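Local coordinates for protein serine protease pet (Escherichia coli, PDB 4OM9) that is a secreted autotransporter enterotoxin that probably acts as a serine protease, with alpha-fodrin its likely host-cell target, at residues M96-F102 and T243-T249. Sequence-based numbering, arbitrary orientation.
Sequences MTTGNDF and TPFDSKT
N100, in the type I turn T98-D101 between strands 88-97 and 102-107, and F102, the first residue after it, pack against the end of strand 239-244 and the start of helix 247-255, and F102 contributes the largest share of the contact. Its CG lies anti to the backbone N (chi1 175°), which turns the ring toward the opposite segment. There CB of D246 sits over the middle of one face, 3.6 Å from the ring centroid and 11° off the normal, a CH-pi contact. The edge of F102 is directed at the face of F245 in an offset edge-to-face pair: the centroids are 5.8 Å apart and the planes 85° from each other. CG2 of T243 lies at the F102 edge, near the ring plane.

On the polar side, T243 OG1 donates to N100 O at 2.9 Å, approaching nearly along the C=O axis. A water makes a second, separate bridge, accepting from N100 ND2 at 2.8 Å and donating to P244 O at 3.1 Å; the same amide also reaches N189 and K190. These bonds join the two antiparallel sheets of a chymotrypsin-like protease domain, the fold expected of clan PA. D101 OD1 accepts from the backbone N of H72, which ends a TVAH sequence, and D101 OD2 bonds ND1 of H229; this place beside H72 is consistent with D101 being the triad aspartate.

D246 also N-caps the helix. Its OD1 receives T249 N at 3.1 Å from above the carboxylate plane, while its OD2 receives T249 OG1, likewise from out of plane, so the two bonds probably restrain the carboxylate. T249 CG2 instead meets M96 CE at 3.6 Å, where the methionine chain bends at its last torsion.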
loop_
_atom_site.group_PDB
_atom_site.type_symbol
_atom_site.label_atom_id
_atom_site.label_comp_id
_atom_site.label_asym_id
_atom_site.label_seq_id
_atom_site.Cartn_x
_atom_site.Cartn_y
_atom_site.Cartn_z
ATOM N N MET A 96 -43.512 14.049 -1.174
ATOM C CA MET A 96 -44.777 13.347 -1.155
ATOM C C MET A 96 -44.732 12.296 -0.045
ATOM O O MET A 96 -43.679 11.766 0.324
ATOM C CB MET A 96 -45.094 12.708 -2.513
ATOM C CG MET A 96 -45.896 13.599 -3.459
ATOM S SD MET A 96 -46.237 12.831 -5.065
ATOM C CE MET A 96 -47.241 11.465 -4.557
ATOM N N THR A 97 -45.910 11.993 0.461
ATOM C CA THR A 97 -46.056 11.406 1.766
ATOM C C THR A 97 -47.241 10.475 1.702
ATOM O O THR A 97 -48.213 10.751 0.997
ATOM C CB THR A 97 -46.222 12.511 2.825
ATOM O OG1 THR A 97 -44.978 12.675 3.530
ATOM C CG2 THR A 97 -47.348 12.222 3.776
ATOM N N THR A 98 -47.135 9.351 2.404
ATOM C CA THR A 98 -48.073 8.261 2.238
ATOM C C THR A 98 -48.593 7.856 3.610
ATOM O O THR A 98 -47.892 8.038 4.604
ATOM C CB THR A 98 -47.375 7.088 1.513
ATOM O OG1 THR A 98 -48.142 6.668 0.381
ATOM C CG2 THR A 98 -47.103 5.917 2.443
ATOM N N GLY A 99 -49.819 7.337 3.675
ATOM C CA GLY A 99 -50.421 6.925 4.936
ATOM C C GLY A 99 -49.566 5.929 5.721
ATOM O O GLY A 99 -49.624 5.854 6.953
ATOM N N ASN A 100 -48.762 5.164 4.997
ATOM C CA ASN A 100 -47.833 4.232 5.605
ATOM C C ASN A 100 -46.513 4.908 6.054
ATOM O O ASN A 100 -45.550 4.204 6.401
ATOM C CB ASN A 100 -47.535 3.091 4.625
ATOM C CG ASN A 100 -47.151 1.786 5.327
ATOM O OD1 ASN A 100 -47.699 1.433 6.384
ATOM N ND2 ASN A 100 -46.209 1.063 4.728
ATOM N N ASP A 101 -46.490 6.254 6.024
ATOM C CA ASP A 101 -45.422 7.083 6.624
ATOM C C ASP A 101 -44.225 7.193 5.680
ATOM O O ASP A 101 -43.119 7.576 6.076
ATOM C CB ASP A 101 -45.000 6.525 8.001
ATOM C CG ASP A 101 -44.010 7.420 8.748
ATOM O OD1 ASP A 101 -44.050 8.652 8.588
ATOM O OD2 ASP A 101 -43.182 6.876 9.520
ATOM N N PHE A 102 -44.457 6.881 4.411
ATOM C CA PHE A 102 -43.391 6.957 3.436
ATOM C C PHE A 102 -43.184 8.411 3.011
ATOM O O PHE A 102 -44.145 9.182 2.909
ATOM C CB PHE A 102 -43.698 6.073 2.229
ATOM C CG PHE A 102 -42.691 6.194 1.133
ATOM C CD1 PHE A 102 -41.452 5.562 1.233
ATOM C CD2 PHE A 102 -42.967 6.964 0.007
ATOM C CE1 PHE A 102 -40.512 5.679 0.227
ATOM C CE2 PHE A 102 -42.031 7.099 -1.016
ATOM C CZ PHE A 102 -40.794 6.465 -0.907
ATOM N N THR A 243 -40.984 1.197 7.073
ATOM C CA THR A 243 -41.872 1.575 5.976
ATOM C C THR A 243 -41.241 1.111 4.676
ATOM O O THR A 243 -40.170 1.568 4.317
ATOM C CB THR A 243 -42.120 3.091 5.942
ATOM O OG1 THR A 243 -42.887 3.460 7.093
ATOM C CG2 THR A 243 -42.865 3.508 4.669
ATOM N N PRO A 244 -41.892 0.167 3.989
ATOM C CA PRO A 244 -41.360 -0.403 2.751
ATOM C C PRO A 244 -41.202 0.659 1.685
ATOM O O PRO A 244 -42.133 1.459 1.496
ATOM C CB PRO A 244 -42.423 -1.428 2.341
ATOM C CG PRO A 244 -43.207 -1.697 3.600
ATOM C CD PRO A 244 -43.210 -0.394 4.333
ATOM N N PHE A 245 -40.065 0.675 0.995
ATOM C CA PHE A 245 -39.858 1.665 -0.065
ATOM C C PHE A 245 -40.995 1.668 -1.081
ATOM O O PHE A 245 -41.430 0.613 -1.533
ATOM C CB PHE A 245 -38.543 1.428 -0.817
ATOM C CG PHE A 245 -38.441 2.236 -2.085
ATOM C CD1 PHE A 245 -38.063 3.565 -2.039
ATOM C CD2 PHE A 245 -38.769 1.679 -3.312
ATOM C CE1 PHE A 245 -37.987 4.322 -3.202
ATOM C CE2 PHE A 245 -38.689 2.420 -4.467
ATOM C CZ PHE A 245 -38.299 3.746 -4.416
ATOM N N ASP A 246 -41.437 2.856 -1.477
ATOM C CA ASP A 246 -42.637 2.978 -2.321
ATOM C C ASP A 246 -42.324 3.631 -3.675
ATOM O O ASP A 246 -42.209 4.845 -3.772
ATOM C CB ASP A 246 -43.712 3.766 -1.567
ATOM C CG ASP A 246 -44.974 4.015 -2.391
ATOM O OD1 ASP A 246 -45.063 3.646 -3.584
ATOM O OD2 ASP A 246 -45.908 4.601 -1.817
ATOM N N SER A 247 -42.247 2.796 -4.708
ATOM C CA SER A 247 -41.959 3.203 -6.077
ATOM C C SER A 247 -42.962 4.175 -6.691
ATOM O O SER A 247 -42.599 5.183 -7.297
ATOM C CB SER A 247 -41.903 1.965 -6.962
ATOM O OG SER A 247 -40.566 1.651 -7.281
ATOM N N LYS A 248 -44.228 3.818 -6.567
ATOM C CA LYS A 248 -45.317 4.571 -7.140
ATOM C C LYS A 248 -45.332 6.013 -6.658
ATOM O O LYS A 248 -45.425 6.938 -7.457
ATOM C CB LYS A 248 -46.639 3.882 -6.796
ATOM C CG LYS A 248 -47.877 4.642 -7.214
ATOM C CD LYS A 248 -49.125 3.929 -6.689
ATOM C CE LYS A 248 -50.381 4.603 -7.189
ATOM N NZ LYS A 248 -50.313 6.085 -6.980
ATOM N N THR A 249 -45.255 6.207 -5.348
ATOM C CA THR A 249 -45.250 7.549 -4.778
ATOM C C THR A 249 -43.942 8.263 -5.119
ATOM O O THR A 249 -43.926 9.460 -5.405
ATOM C CB THR A 249 -45.438 7.504 -3.249
ATOM O OG1 THR A 249 -46.626 6.763 -2.931
ATOM C CG2 THR A 249 -45.542 8.916 -2.674
HETATM O O HOH W 1 -45.039 1.893 2.345
#